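PDB 3MBH: putative phosphomethylpyrimidine kinase, which probably catalyses the ATP-dependent phosphorylation of pyridoxal as a kinase of the ribokinase clan, and binds pyridoxal in the crystal. Local coordinates for residues V7-A12 against L74-D79; P29-M34 against V230-L235; G178-I183 against Y201-N206; V211-L216 against R247-I252; L241-D246 against M281-A286. One frame throughout, in Å; residues are numbered along the deposited sequence. Where two conformers were deposited one is given.

Overall arrangement
Interaction 2 is buried apolar helix packing, and interaction 4, a helix laid against strand 207-213, is also fully buried; neither has a hydrogen bond running between its two segments. Interactions 1, 3 and 5 lie further out, are partly buried and add polar pairing to their packing. Interactions 1, 3 and 4 all reach the large mixed sheet, the first near its parallel strands and the other two on its antiparallel extension. Helix 241-257 serves both interactions 4 and 5, whose centres are about 10 Å apart, and its Leu241 reaches interaction 3. Ile10 CD1 touches Leu31 CD1 at 3.7 Å, joining interactions 1 and 2.

Interaction 1. Residues V7-A12 against L74-D79; sequences VKKIAA and LEVQFD
Ala11 and Phe78 meet where strand 9-17 of the central sheet takes up its parallel neighbour, strand 80-83, in a fold of the ribokinase clan. The Phe78 ring lies flat against the alanine: Ala11 CB stands 3.6 Å from the ring centroid and only 3° off the ring normal, a CH-pi contact over the middle of one face. Lys9 CB comes instead at the edge, near the ring plane, 4.1 Å from Phe78 CD1. Trp71, on helix 64-73, adds an edge-to-face partner, so the ring ties that helix to the strand.

Beside this apolar patch the two chains clasp each other at Lys9 and Asp79. Asp79 N donates to Lys9 O (2.8 Å), and the pairing continues into the sheet through backbone bonds of Lys9 and Ala11 with Ala80. With CG anti to its carbonyl carbon (chi1 -58°), the Asp79 carboxylate turns back toward the lysine backbone. The Lys9 side chain leads away past Gln77 O, and its NZ makes a long, weak ion pair with Glu268 of a second subunit. The carboxylate is held through the lysine's backbone: Lys9 N reaches the anti lone pair of Asp79 OD2 at 2.8 Å.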
# COMPACT_ATOMS: atom_id res chain seq x y z
N VAL A 7 -18.06 -12.76 0.90
CA VAL A 7 -16.82 -13.47 0.56
C VAL A 7 -17.16 -14.78 -0.16
O VAL A 7 -17.79 -15.64 0.42
CB VAL A 7 -16.01 -13.86 1.83
CG1 VAL A 7 -14.80 -14.78 1.45
CG2 VAL A 7 -15.54 -12.60 2.57
N LYS A 8 -16.71 -14.94 -1.40
CA LYS A 8 -17.02 -16.16 -2.18
C LYS A 8 -16.21 -17.36 -1.67
O LYS A 8 -15.12 -17.19 -1.11
CB LYS A 8 -16.80 -15.91 -3.69
CG LYS A 8 -17.49 -14.62 -4.26
CD LYS A 8 -18.88 -14.42 -3.71
CE LYS A 8 -19.66 -13.20 -4.34
NZ LYS A 8 -19.34 -11.85 -3.72
N LYS A 9 -16.76 -18.56 -1.85
CA LYS A 9 -16.15 -19.79 -1.38
C LYS A 9 -15.73 -20.70 -2.55
O LYS A 9 -16.48 -20.91 -3.53
CB LYS A 9 -17.11 -20.59 -0.48
CG LYS A 9 -17.74 -19.87 0.71
CD LYS A 9 -18.52 -20.90 1.57
CE LYS A 9 -19.89 -20.45 1.92
NZ LYS A 9 -19.96 -19.35 2.95
N ILE A 10 -14.54 -21.24 -2.43
CA ILE A 10 -13.99 -22.17 -3.39
C ILE A 10 -13.75 -23.52 -2.76
O ILE A 10 -12.99 -23.61 -1.79
CB ILE A 10 -12.66 -21.63 -3.94
CG1 ILE A 10 -12.89 -20.24 -4.55
CG2 ILE A 10 -12.08 -22.60 -4.96
CD1 ILE A 10 -11.61 -19.49 -4.94
N ALA A 11 -14.36 -24.57 -3.29
CA ALA A 11 -14.04 -25.91 -2.81
C ALA A 11 -12.73 -26.33 -3.53
O ALA A 11 -12.69 -26.36 -4.76
CB ALA A 11 -15.22 -26.90 -3.10
N ALA A 12 -11.70 -26.68 -2.76
CA ALA A 12 -10.38 -27.01 -3.25
C ALA A 12 -10.11 -28.50 -3.08
O ALA A 12 -9.92 -28.99 -1.96
CB ALA A 12 -9.30 -26.16 -2.53
N LEU A 74 -25.00 -29.34 5.63
CA LEU A 74 -24.78 -27.93 6.00
C LEU A 74 -25.39 -26.96 5.00
O LEU A 74 -25.44 -25.76 5.27
CB LEU A 74 -23.30 -27.58 6.07
CG LEU A 74 -22.52 -28.13 7.28
CD1 LEU A 74 -21.06 -27.90 7.06
CD2 LEU A 74 -23.00 -27.48 8.56
N GLU A 75 -25.86 -27.47 3.86
CA GLU A 75 -26.34 -26.65 2.76
C GLU A 75 -25.28 -25.64 2.25
O GLU A 75 -25.61 -24.53 1.84
CB GLU A 75 -27.67 -26.00 3.14
CG GLU A 75 -28.75 -27.07 3.44
CD GLU A 75 -30.14 -26.49 3.71
OE1 GLU A 75 -30.28 -25.65 4.63
OE2 GLU A 75 -31.09 -26.88 3.02
N VAL A 76 -24.01 -26.04 2.25
CA VAL A 76 -22.94 -25.14 1.80
C VAL A 76 -23.02 -24.98 0.29
O VAL A 76 -23.30 -25.93 -0.44
CB VAL A 76 -21.52 -25.57 2.30
CG1 VAL A 76 -21.23 -26.93 1.90
CG2 VAL A 76 -20.44 -24.65 1.70
N GLN A 77 -22.80 -23.76 -0.15
CA GLN A 77 -22.78 -23.44 -1.56
C GLN A 77 -21.41 -22.92 -1.98
O GLN A 77 -20.84 -22.06 -1.31
CB GLN A 77 -23.84 -22.40 -1.87
CG GLN A 77 -25.27 -22.82 -1.56
CD GLN A 77 -25.91 -23.51 -2.73
OE1 GLN A 77 -27.07 -23.24 -3.06
NE2 GLN A 77 -25.16 -24.38 -3.41
N PHE A 78 -20.89 -23.44 -3.08
CA PHE A 78 -19.61 -22.97 -3.59
C PHE A 78 -19.74 -22.11 -4.82
O PHE A 78 -20.50 -22.42 -5.70
CB PHE A 78 -18.67 -24.15 -3.85
CG PHE A 78 -18.40 -24.97 -2.62
CD1 PHE A 78 -17.66 -24.45 -1.58
CD2 PHE A 78 -18.91 -26.24 -2.49
CE1 PHE A 78 -17.45 -25.19 -0.44
CE2 PHE A 78 -18.66 -27.02 -1.36
CZ PHE A 78 -17.94 -26.51 -0.35
N ASP A 79 -18.96 -21.06 -4.87
CA ASP A 79 -18.90 -20.18 -6.05
C ASP A 79 -17.96 -20.76 -7.08
O ASP A 79 -18.07 -20.47 -8.27
CB ASP A 79 -18.47 -18.81 -5.60
CG ASP A 79 -19.43 -18.25 -4.55
OD1 ASP A 79 -20.53 -17.91 -4.97
OD2 ASP A 79 -19.12 -18.24 -3.32

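Interaction 2. Residues P29-M34 against V230-L235; sequences PILSSM and VITGSL
Met34, a selenomethionine, lays its terminal methyl over a face of the flat Gly233-Ser234 peptide, with CE 3.6 Å from Gly233 C and 3.5 Å from Ser234 N. The preceding peptide is met by Leu31, whose CD2 comes within 3.5 Å of Gly233 N. Both contacts rest on a residue without a side chain: Met34 SE approaches Gly233 CA to 3.9 Å, so a beta carbon there would clash with SE and crowd Leu31 CD2. A bend at chi3 (83°) swings the Met34 methyl across onto the peptide.

One turn earlier, Ile30 and Val230 cross at about a right angle and touch through single branches, Ile30 CG2 to Val230 CG2 at 3.9 Å. The polar side chains nearby turn back into their own helices or elsewhere: Thr232 OG1 bonds to Thr228 O, and Ser234 OG to Asp239. On its far side helix 24-33 meets a second subunit, where Ser33 O accepts from His277 of that copy.

The short axes run 9.4 Å apart at a crossing angle of -16°, and Leu31 and Thr232 both touch Tyr82 of strand 80-83. Near-parallel helices sharing one face of a mainly parallel central sheet fit the alpha/beta layering of the ribokinase fold.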
# COMPACT_ATOMS: atom_id res chain seq x y z
N PRO A 29 -3.21 -20.17 0.66
CA PRO A 29 -2.67 -18.79 0.81
C PRO A 29 -2.94 -17.86 -0.37
O PRO A 29 -3.24 -16.66 -0.17
CB PRO A 29 -1.15 -19.01 0.97
CG PRO A 29 -0.90 -20.41 0.84
CD PRO A 29 -2.16 -21.19 0.72
N ILE A 30 -2.83 -18.37 -1.59
CA ILE A 30 -3.04 -17.52 -2.77
C ILE A 30 -4.51 -17.05 -2.84
O ILE A 30 -4.79 -15.86 -2.89
CB ILE A 30 -2.66 -18.24 -4.03
CG1 ILE A 30 -1.12 -18.41 -4.05
CG2 ILE A 30 -3.23 -17.44 -5.29
CD1 ILE A 30 -0.57 -19.16 -5.31
N LEU A 31 -5.45 -17.99 -2.82
CA LEU A 31 -6.84 -17.62 -2.99
C LEU A 31 -7.34 -16.82 -1.78
O LEU A 31 -8.09 -15.90 -1.97
CB LEU A 31 -7.75 -18.83 -3.31
CG LEU A 31 -7.54 -19.45 -4.72
CD1 LEU A 31 -8.19 -20.81 -4.86
CD2 LEU A 31 -8.04 -18.49 -5.83
N SER A 32 -6.92 -17.15 -0.54
CA SER A 32 -7.30 -16.33 0.61
C SER A 32 -6.80 -14.89 0.42
O SER A 32 -7.54 -13.94 0.68
CB SER A 32 -6.67 -16.81 1.92
OG SER A 32 -6.92 -18.17 2.15
N SER A 33 -5.55 -14.73 -0.00
CA SER A 33 -4.96 -13.41 -0.27
C SER A 33 -5.79 -12.67 -1.31
O SER A 33 -6.02 -11.47 -1.19
CB SER A 33 -3.50 -13.54 -0.72
OG SER A 33 -2.73 -14.13 0.32
N MSE A 34 -6.32 -13.41 -2.28
CA MSE A 34 -7.09 -12.81 -3.34
C MSE A 34 -8.53 -12.56 -2.92
O MSE A 34 -9.30 -12.02 -3.71
CB MSE A 34 -7.03 -13.65 -4.59
CG MSE A 34 -5.57 -13.69 -5.18
SE MSE A 34 -5.43 -14.71 -6.81
CE MSE A 34 -5.99 -13.31 -8.00
N VAL A 230 -3.78 -18.62 -9.25
CA VAL A 230 -3.88 -17.22 -9.68
C VAL A 230 -4.90 -17.06 -10.80
O VAL A 230 -5.72 -16.13 -10.78
CB VAL A 230 -2.54 -16.58 -10.01
CG1 VAL A 230 -2.80 -15.12 -10.48
CG2 VAL A 230 -1.59 -16.63 -8.76
N ILE A 231 -4.91 -18.00 -11.74
CA ILE A 231 -5.93 -17.97 -12.80
C ILE A 231 -7.36 -17.99 -12.22
O ILE A 231 -8.21 -17.18 -12.61
CB ILE A 231 -5.75 -19.10 -13.85
CG1 ILE A 231 -4.44 -18.88 -14.62
CG2 ILE A 231 -6.98 -19.17 -14.84
CD1 ILE A 231 -4.41 -17.77 -15.70
N THR A 232 -7.61 -18.87 -11.26
CA THR A 232 -8.93 -18.99 -10.66
C THR A 232 -9.33 -17.74 -9.95
O THR A 232 -10.45 -17.24 -10.15
CB THR A 232 -8.91 -20.14 -9.66
OG1 THR A 232 -8.59 -21.32 -10.38
CG2 THR A 232 -10.26 -20.33 -8.98
N GLY A 233 -8.44 -17.23 -9.09
CA GLY A 233 -8.73 -16.02 -8.39
C GLY A 233 -8.96 -14.83 -9.34
O GLY A 233 -9.85 -14.03 -9.12
N SER A 234 -8.13 -14.71 -10.37
CA SER A 234 -8.23 -13.58 -11.30
C SER A 234 -9.55 -13.63 -12.07
O SER A 234 -10.24 -12.60 -12.22
CB SER A 234 -6.98 -13.56 -12.20
OG SER A 234 -7.14 -12.85 -13.40
N LEU A 235 -9.92 -14.82 -12.57
CA LEU A 235 -11.21 -14.98 -13.29
C LEU A 235 -12.37 -14.68 -12.33
O LEU A 235 -13.30 -13.98 -12.68
CB LEU A 235 -11.33 -16.36 -13.93
CG LEU A 235 -10.34 -16.71 -15.08
CD1 LEU A 235 -10.47 -18.15 -15.52
CD2 LEU A 235 -10.54 -15.72 -16.30

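Interaction 3. Residues G178-I183 against Y201-N206; sequences GPQVVI and YNRQGN
Val182 and Tyr201 form an antiparallel hydrogen-bonded pair near the open end of the beta hairpin made by strands 181-189 and 195-202. Val182 N donates to Tyr201 O (3.1 Å), and the return bond joins Tyr201 N to Val182 O (2.9 Å). Next along is the non-hydrogen-bonded pair Val181 with Asn202; beyond it Arg203 N reaches Gln180 O at 2.8 Å.

Side chains extend the pairing past the strands. The Arg203 guanidinium grips Gly178 O end-on with NH1 (3.1 Å) and NH2 (3.2 Å); that oxygen lies in the guanidinium plane, while Gln180 CA lies over one face. A leucine in place of Arg203 would probably leave Gly178 O without its two side-chain donors and Gln180 CA without the flat group over it, letting the lead into strand 181-189 shift.

The Gln180 amide lies almost coplanar with that of Asn202, 11° apart, and NE2 approaches Asn202 OD1 in the carbonyl plane, on a lone pair, at 2.9 Å. The same oxygen accepts Gln204 N from above its plane, closing an Asx turn at the start of the tight connection to strand 207-213. Beyond the turn, Tyr201 OH donates to a lone pair of Asn206 OD1 at 2.7 Å.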
# COMPACT_ATOMS: atom_id res chain seq x y z
N GLY A 178 -15.36 -30.30 -23.74
CA GLY A 178 -16.10 -29.69 -22.62
C GLY A 178 -15.70 -28.25 -22.32
O GLY A 178 -16.52 -27.37 -22.40
N PRO A 179 -14.43 -28.01 -21.97
CA PRO A 179 -14.03 -26.76 -21.37
C PRO A 179 -14.11 -25.58 -22.29
O PRO A 179 -13.62 -25.65 -23.41
CB PRO A 179 -12.57 -27.01 -20.97
CG PRO A 179 -12.47 -28.46 -20.83
CD PRO A 179 -13.43 -29.07 -21.76
N GLN A 180 -14.72 -24.49 -21.81
CA GLN A 180 -14.79 -23.26 -22.56
C GLN A 180 -13.40 -22.64 -22.66
O GLN A 180 -13.07 -22.03 -23.64
CB GLN A 180 -15.78 -22.30 -21.89
CG GLN A 180 -15.79 -20.88 -22.54
CD GLN A 180 -16.47 -19.83 -21.66
OE1 GLN A 180 -17.53 -20.09 -21.05
NE2 GLN A 180 -15.85 -18.64 -21.58
N VAL A 181 -12.59 -22.81 -21.62
CA VAL A 181 -11.23 -22.25 -21.56
C VAL A 181 -10.22 -23.36 -21.32
O VAL A 181 -10.36 -24.21 -20.38
CB VAL A 181 -11.07 -21.18 -20.47
CG1 VAL A 181 -9.57 -20.68 -20.34
CG2 VAL A 181 -11.98 -19.95 -20.77
N VAL A 182 -9.23 -23.38 -22.20
CA VAL A 182 -8.16 -24.35 -22.10
C VAL A 182 -6.87 -23.54 -22.08
O VAL A 182 -6.67 -22.68 -22.93
CB VAL A 182 -8.13 -25.31 -23.30
CG1 VAL A 182 -6.97 -26.30 -23.19
CG2 VAL A 182 -9.51 -26.04 -23.41
N ILE A 183 -6.01 -23.84 -21.11
CA ILE A 183 -4.71 -23.20 -21.01
C ILE A 183 -3.66 -24.30 -21.01
O ILE A 183 -3.76 -25.25 -20.23
CB ILE A 183 -4.63 -22.30 -19.72
CG1 ILE A 183 -5.79 -21.26 -19.70
CG2 ILE A 183 -3.25 -21.66 -19.62
CD1 ILE A 183 -5.96 -20.56 -18.36
N TYR A 201 -7.05 -20.73 -25.06
CA TYR A 201 -8.17 -20.58 -25.96
C TYR A 201 -9.44 -20.33 -25.14
O TYR A 201 -9.64 -20.91 -24.10
CB TYR A 201 -8.28 -21.80 -26.85
CG TYR A 201 -9.53 -21.81 -27.66
CD1 TYR A 201 -9.66 -20.97 -28.72
CD2 TYR A 201 -10.57 -22.69 -27.37
CE1 TYR A 201 -10.80 -20.93 -29.47
CE2 TYR A 201 -11.72 -22.68 -28.10
CZ TYR A 201 -11.82 -21.81 -29.17
OH TYR A 201 -12.93 -21.76 -29.95
N ASN A 202 -10.28 -19.42 -25.61
CA ASN A 202 -11.57 -19.13 -24.99
C ASN A 202 -12.59 -19.38 -26.08
O ASN A 202 -12.62 -18.66 -27.10
CB ASN A 202 -11.64 -17.67 -24.49
CG ASN A 202 -12.80 -17.42 -23.58
OD1 ASN A 202 -13.73 -18.21 -23.52
ND2 ASN A 202 -12.76 -16.33 -22.86
N ARG A 203 -13.41 -20.38 -25.89
CA ARG A 203 -14.43 -20.71 -26.89
C ARG A 203 -15.40 -19.52 -26.99
O ARG A 203 -15.91 -19.22 -28.05
CB ARG A 203 -15.17 -22.00 -26.50
CG ARG A 203 -16.14 -22.53 -27.60
CD ARG A 203 -16.73 -23.92 -27.23
NE ARG A 203 -17.30 -23.93 -25.87
CZ ARG A 203 -17.06 -24.85 -24.91
NH1 ARG A 203 -16.26 -25.89 -25.13
NH2 ARG A 203 -17.64 -24.72 -23.70
N GLN A 204 -15.62 -18.81 -25.89
CA GLN A 204 -16.45 -17.66 -25.94
C GLN A 204 -15.67 -16.48 -26.54
O GLN A 204 -14.84 -15.86 -25.86
CB GLN A 204 -16.91 -17.32 -24.55
CG GLN A 204 -17.72 -16.10 -24.51
CD GLN A 204 -19.14 -16.31 -24.97
OE1 GLN A 204 -19.75 -17.40 -24.73
NE2 GLN A 204 -19.70 -15.27 -25.59
N GLY A 205 -15.98 -16.15 -27.79
CA GLY A 205 -15.25 -15.15 -28.55
C GLY A 205 -14.22 -15.80 -29.47
O GLY A 205 -13.70 -15.15 -30.38
N ASN A 206 -13.91 -17.08 -29.21
CA ASN A 206 -13.08 -17.89 -30.11
C ASN A 206 -11.73 -17.24 -30.28
O ASN A 206 -11.25 -17.08 -31.39
CB ASN A 206 -13.79 -18.10 -31.45
CG ASN A 206 -13.04 -19.05 -32.41
OD1 ASN A 206 -12.65 -20.16 -32.08
ND2 ASN A 206 -12.89 -18.60 -33.64

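Interaction 4. Residues V211-L216 against R247-I252; sequences VTCPYL and RATQFI
Thr249 OG1 is bonded to Leu245 O one turn back in helix 241-257 and, weakly, to Asp246 O, while the carbon side of this threonine faces strand 207-213. The bonds keep the hydroxyl on its own helix, with OG1 between the backbone N and the carbonyl carbon (chi1 53°), which turns CG2 toward the strand. That methyl is 3.5 Å from Tyr215 OH and 4.1 Å from Val211 CG1; the valine and threonine side chains slide past each other in opposite directions. Cys213 SG comes to 3.6 Å from Thr249 CB, although the cysteine has two conformers and this approach holds for one of them.

Tyr215 contributes most from its side. Its ring crosses the Ile252 side chain at about a right angle, and Ile252 CG2 lies over one face, offset toward the rim: 3.9 Å from the centroid, 26° off the normal. The methyl is nearest to Tyr215 CE1, at 3.5 Å. An inverse gamma turn centred on Pro214 carries the chain from the strand's end to this position. A serine in place of Tyr215 would probably open a gap over Ile252 CG2 and leave Thr249 CG2 without the phenolic oxygen against it.

Ile252 also packs against Thr223 and Phe227 of helix 223-236. Strand 207-213 is itself held to strand 195-202 by backbone bonds of Val211 and Cys213. The arrangement is that of a helix layer laid on the antiparallel extension of the sheet in this ribokinase-clan alpha/beta fold.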
# COMPACT_ATOMS: atom_id res chain seq x y z
N VAL A 211 1.63 -16.23 -24.25
CA VAL A 211 2.52 -15.39 -23.47
C VAL A 211 3.83 -16.13 -23.28
O VAL A 211 3.82 -17.33 -23.08
CB VAL A 211 1.85 -14.97 -22.15
CG1 VAL A 211 1.47 -16.16 -21.32
CG2 VAL A 211 2.69 -13.99 -21.38
N THR A 212 4.95 -15.45 -23.43
CA THR A 212 6.26 -16.07 -23.33
C THR A 212 6.93 -15.48 -22.12
O THR A 212 6.90 -14.28 -21.96
CB THR A 212 7.13 -15.79 -24.59
OG1 THR A 212 6.54 -16.49 -25.70
CG2 THR A 212 8.61 -16.32 -24.44
N CYS A 213 7.57 -16.32 -21.31
CA CYS A 213 8.19 -15.83 -20.10
C CYS A 213 9.56 -16.41 -19.90
O CYS A 213 9.84 -17.53 -20.37
CB CYS A 213 7.32 -16.19 -18.93
SG CYS A 213 5.68 -15.44 -19.08
N PRO A 214 10.42 -15.67 -19.20
CA PRO A 214 11.76 -16.16 -19.01
C PRO A 214 11.87 -16.91 -17.70
O PRO A 214 12.48 -16.43 -16.73
CB PRO A 214 12.60 -14.89 -19.02
CG PRO A 214 11.68 -13.87 -18.35
CD PRO A 214 10.28 -14.29 -18.69
N TYR A 215 11.22 -18.06 -17.67
CA TYR A 215 11.36 -18.98 -16.56
C TYR A 215 10.99 -20.36 -17.02
O TYR A 215 10.34 -20.55 -18.06
CB TYR A 215 10.57 -18.55 -15.33
CG TYR A 215 9.04 -18.58 -15.45
CD1 TYR A 215 8.34 -19.75 -15.28
CD2 TYR A 215 8.32 -17.41 -15.70
CE1 TYR A 215 6.93 -19.77 -15.37
CE2 TYR A 215 6.91 -17.42 -15.78
CZ TYR A 215 6.23 -18.62 -15.63
OH TYR A 215 4.86 -18.66 -15.75
N LEU A 216 11.47 -21.33 -16.26
CA LEU A 216 11.27 -22.73 -16.55
C LEU A 216 10.49 -23.34 -15.36
O LEU A 216 11.10 -23.72 -14.35
CB LEU A 216 12.63 -23.39 -16.73
CG LEU A 216 13.45 -22.85 -17.91
CD1 LEU A 216 14.91 -23.45 -17.95
CD2 LEU A 216 12.72 -23.10 -19.27
N ARG A 247 -1.28 -11.95 -14.96
CA ARG A 247 -1.17 -11.97 -13.51
C ARG A 247 -0.47 -13.24 -13.05
O ARG A 247 0.43 -13.17 -12.21
CB ARG A 247 -2.53 -11.83 -12.85
CG ARG A 247 -3.15 -10.51 -13.09
CD ARG A 247 -4.44 -10.29 -12.25
NE ARG A 247 -4.18 -10.21 -10.83
CZ ARG A 247 -5.11 -10.18 -9.90
NH1 ARG A 247 -6.40 -10.23 -10.24
NH2 ARG A 247 -4.75 -10.08 -8.62
N ALA A 248 -0.89 -14.40 -13.57
CA ALA A 248 -0.33 -15.72 -13.16
C ALA A 248 1.15 -15.84 -13.53
O ALA A 248 1.97 -16.18 -12.67
CB ALA A 248 -1.12 -16.89 -13.71
N THR A 249 1.52 -15.48 -14.75
CA THR A 249 2.89 -15.62 -15.18
C THR A 249 3.84 -14.63 -14.46
O THR A 249 4.96 -14.99 -14.10
CB THR A 249 3.01 -15.54 -16.72
OG1 THR A 249 2.37 -14.36 -17.23
CG2 THR A 249 2.36 -16.83 -17.38
N GLN A 250 3.39 -13.40 -14.23
CA GLN A 250 4.22 -12.41 -13.56
C GLN A 250 4.45 -12.76 -12.09
O GLN A 250 5.54 -12.59 -11.60
CB GLN A 250 3.66 -11.00 -13.78
CG GLN A 250 3.87 -10.68 -15.30
CD GLN A 250 3.40 -9.32 -15.71
OE1 GLN A 250 3.55 -8.36 -14.93
NE2 GLN A 250 2.80 -9.21 -16.92
N PHE A 251 3.43 -13.31 -11.44
CA PHE A 251 3.54 -13.73 -10.05
C PHE A 251 4.55 -14.83 -9.94
O PHE A 251 5.43 -14.76 -9.11
CB PHE A 251 2.19 -14.20 -9.50
CG PHE A 251 2.20 -14.54 -8.06
CD1 PHE A 251 2.37 -13.55 -7.10
CD2 PHE A 251 2.04 -15.86 -7.64
CE1 PHE A 251 2.37 -13.89 -5.73
CE2 PHE A 251 2.01 -16.19 -6.31
CZ PHE A 251 2.18 -15.20 -5.34
N ILE A 252 4.46 -15.82 -10.81
CA ILE A 252 5.41 -16.94 -10.81
C ILE A 252 6.84 -16.47 -11.11
O ILE A 252 7.76 -16.96 -10.49
CB ILE A 252 5.00 -18.04 -11.83
CG1 ILE A 252 3.72 -18.73 -11.37
CG2 ILE A 252 6.14 -19.09 -12.00
CD1 ILE A 252 3.03 -19.52 -12.49

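Interaction 5. Residues L241-D246 against M281-A286; sequences LPMALD and MPIQMA
Asp246 and Ala286 supply the polar part of this contact between the first turns of helix 241-257 and the C-terminal loop ahead of strand 288-290. Ala286 N donates to Asp246 OD1 at 2.8 Å with an N-H...O angle of 153°, meeting the oxygen from above the carboxylate plane. The other oxygen, OD2, is bonded to Ser287 OG, which is also bonded to Pro242 O. One hydroxyl thus serves two acceptors that stand only 3.1 Å apart, Pro242 O and Asp246 OD2, and its proton must be shared or directed to one of them.

The apolar contacts gather on the same helix face. Ile283 sends CG1 anti to its backbone N (chi1 167°), which brings CD1 to the helix, 3.7 Å from Asp246 CB. The other branch, Ile283 CG2, touches SE of Met243, a selenomethionine, at 3.5 Å, the two chains sliding past each other in opposite directions. Met285, also a selenomethionine, crosses Asp246 at about a right angle and carries CE toward Pro242 CB (3.6 Å), but it has two conformers, so this placement is tentative.

Outside the pair, Gln284 O accepts from Gln250 NE2 one turn further along the helix. Gln284 OE1 accepts from Gln284 N of a fourth subunit, which places the loop at an interface of the assembly. Asp246 joins helix to loop with Ala286 N on OD1 and Ser287 OG at OD2 among its partners; the Ala286 N-H probably favours its ionised form, while burial and the close Pro242 O would oppose it.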
# COMPACT_ATOMS: atom_id res chain seq x y z
N LEU A 241 -9.41 -13.30 -19.62
CA LEU A 241 -8.49 -14.42 -19.73
C LEU A 241 -7.05 -13.91 -19.95
O LEU A 241 -6.18 -14.31 -19.25
CB LEU A 241 -8.90 -15.40 -20.84
CG LEU A 241 -7.88 -16.52 -21.21
CD1 LEU A 241 -7.56 -17.36 -19.96
CD2 LEU A 241 -8.43 -17.40 -22.38
N PRO A 242 -6.82 -12.99 -20.90
CA PRO A 242 -5.43 -12.59 -21.10
C PRO A 242 -4.86 -11.88 -19.86
O PRO A 242 -3.69 -12.05 -19.54
CB PRO A 242 -5.49 -11.67 -22.35
CG PRO A 242 -6.91 -11.27 -22.47
CD PRO A 242 -7.73 -12.37 -21.88
N MSE A 243 -5.71 -11.14 -19.13
CA MSE A 243 -5.26 -10.51 -17.90
C MSE A 243 -4.89 -11.57 -16.85
O MSE A 243 -3.87 -11.41 -16.17
CB MSE A 243 -6.29 -9.51 -17.36
CG MSE A 243 -5.97 -9.03 -15.96
SE MSE A 243 -4.50 -7.74 -16.04
CE MSE A 243 -5.52 -6.22 -16.82
N ALA A 244 -5.69 -12.64 -16.74
CA ALA A 244 -5.41 -13.76 -15.83
C ALA A 244 -4.08 -14.38 -16.15
O ALA A 244 -3.26 -14.62 -15.26
CB ALA A 244 -6.52 -14.82 -15.89
N LEU A 245 -3.85 -14.66 -17.42
CA LEU A 245 -2.56 -15.16 -17.88
C LEU A 245 -1.34 -14.29 -17.48
O LEU A 245 -0.28 -14.81 -17.09
CB LEU A 245 -2.56 -15.30 -19.42
CG LEU A 245 -3.55 -16.29 -20.05
CD1 LEU A 245 -3.44 -16.26 -21.64
CD2 LEU A 245 -3.38 -17.67 -19.51
N ASP A 246 -1.48 -12.97 -17.62
CA ASP A 246 -0.42 -12.01 -17.22
C ASP A 246 -0.19 -12.00 -15.73
O ASP A 246 0.95 -12.08 -15.29
CB ASP A 246 -0.75 -10.61 -17.74
CG ASP A 246 -0.43 -10.49 -19.24
OD1 ASP A 246 0.73 -10.82 -19.60
OD2 ASP A 246 -1.29 -10.10 -20.04
N MSE A 281 -1.09 -5.98 -7.41
CA MSE A 281 -0.56 -4.76 -7.96
C MSE A 281 -0.94 -4.52 -9.43
O MSE A 281 -1.40 -5.43 -10.10
CB MSE A 281 0.94 -4.83 -7.84
CG MSE A 281 1.48 -5.75 -8.84
SE MSE A 281 3.35 -5.93 -8.50
CE MSE A 281 3.86 -4.10 -8.73
N PRO A 282 -0.73 -3.28 -9.93
CA PRO A 282 -0.87 -3.03 -11.36
C PRO A 282 -0.06 -4.01 -12.19
O PRO A 282 1.05 -4.36 -11.83
CB PRO A 282 -0.30 -1.61 -11.53
CG PRO A 282 -0.43 -0.95 -10.21
CD PRO A 282 -0.34 -2.06 -9.19
N ILE A 283 -0.59 -4.40 -13.33
CA ILE A 283 0.11 -5.32 -14.19
C ILE A 283 0.24 -4.75 -15.64
O ILE A 283 -0.65 -4.01 -16.13
CB ILE A 283 -0.56 -6.66 -14.01
CG1 ILE A 283 -0.13 -7.65 -15.07
CG2 ILE A 283 -2.11 -6.49 -13.88
CD1 ILE A 283 -0.10 -9.01 -14.52
N GLN A 284 1.37 -4.96 -16.29
CA GLN A 284 1.47 -4.53 -17.68
C GLN A 284 1.33 -5.81 -18.48
O GLN A 284 1.84 -6.85 -18.09
CB GLN A 284 2.77 -3.76 -18.01
CG GLN A 284 3.17 -3.75 -19.54
CD GLN A 284 4.40 -2.88 -19.83
OE1 GLN A 284 4.97 -2.26 -18.93
NE2 GLN A 284 4.80 -2.83 -21.11
N MSE A 285 0.64 -5.72 -19.59
CA MSE A 285 0.31 -6.90 -20.33
C MSE A 285 1.42 -7.39 -21.25
O MSE A 285 2.04 -6.62 -21.97
CB MSE A 285 -0.99 -6.70 -21.07
CG MSE A 285 -2.18 -6.80 -20.10
SE MSE A 285 -3.86 -6.90 -21.06
CE MSE A 285 -4.17 -8.73 -20.73
N ALA A 286 1.62 -8.69 -21.23
CA ALA A 286 2.57 -9.38 -22.09
C ALA A 286 1.84 -10.38 -23.05
O ALA A 286 2.33 -10.69 -24.12
CB ALA A 286 3.57 -10.05 -21.24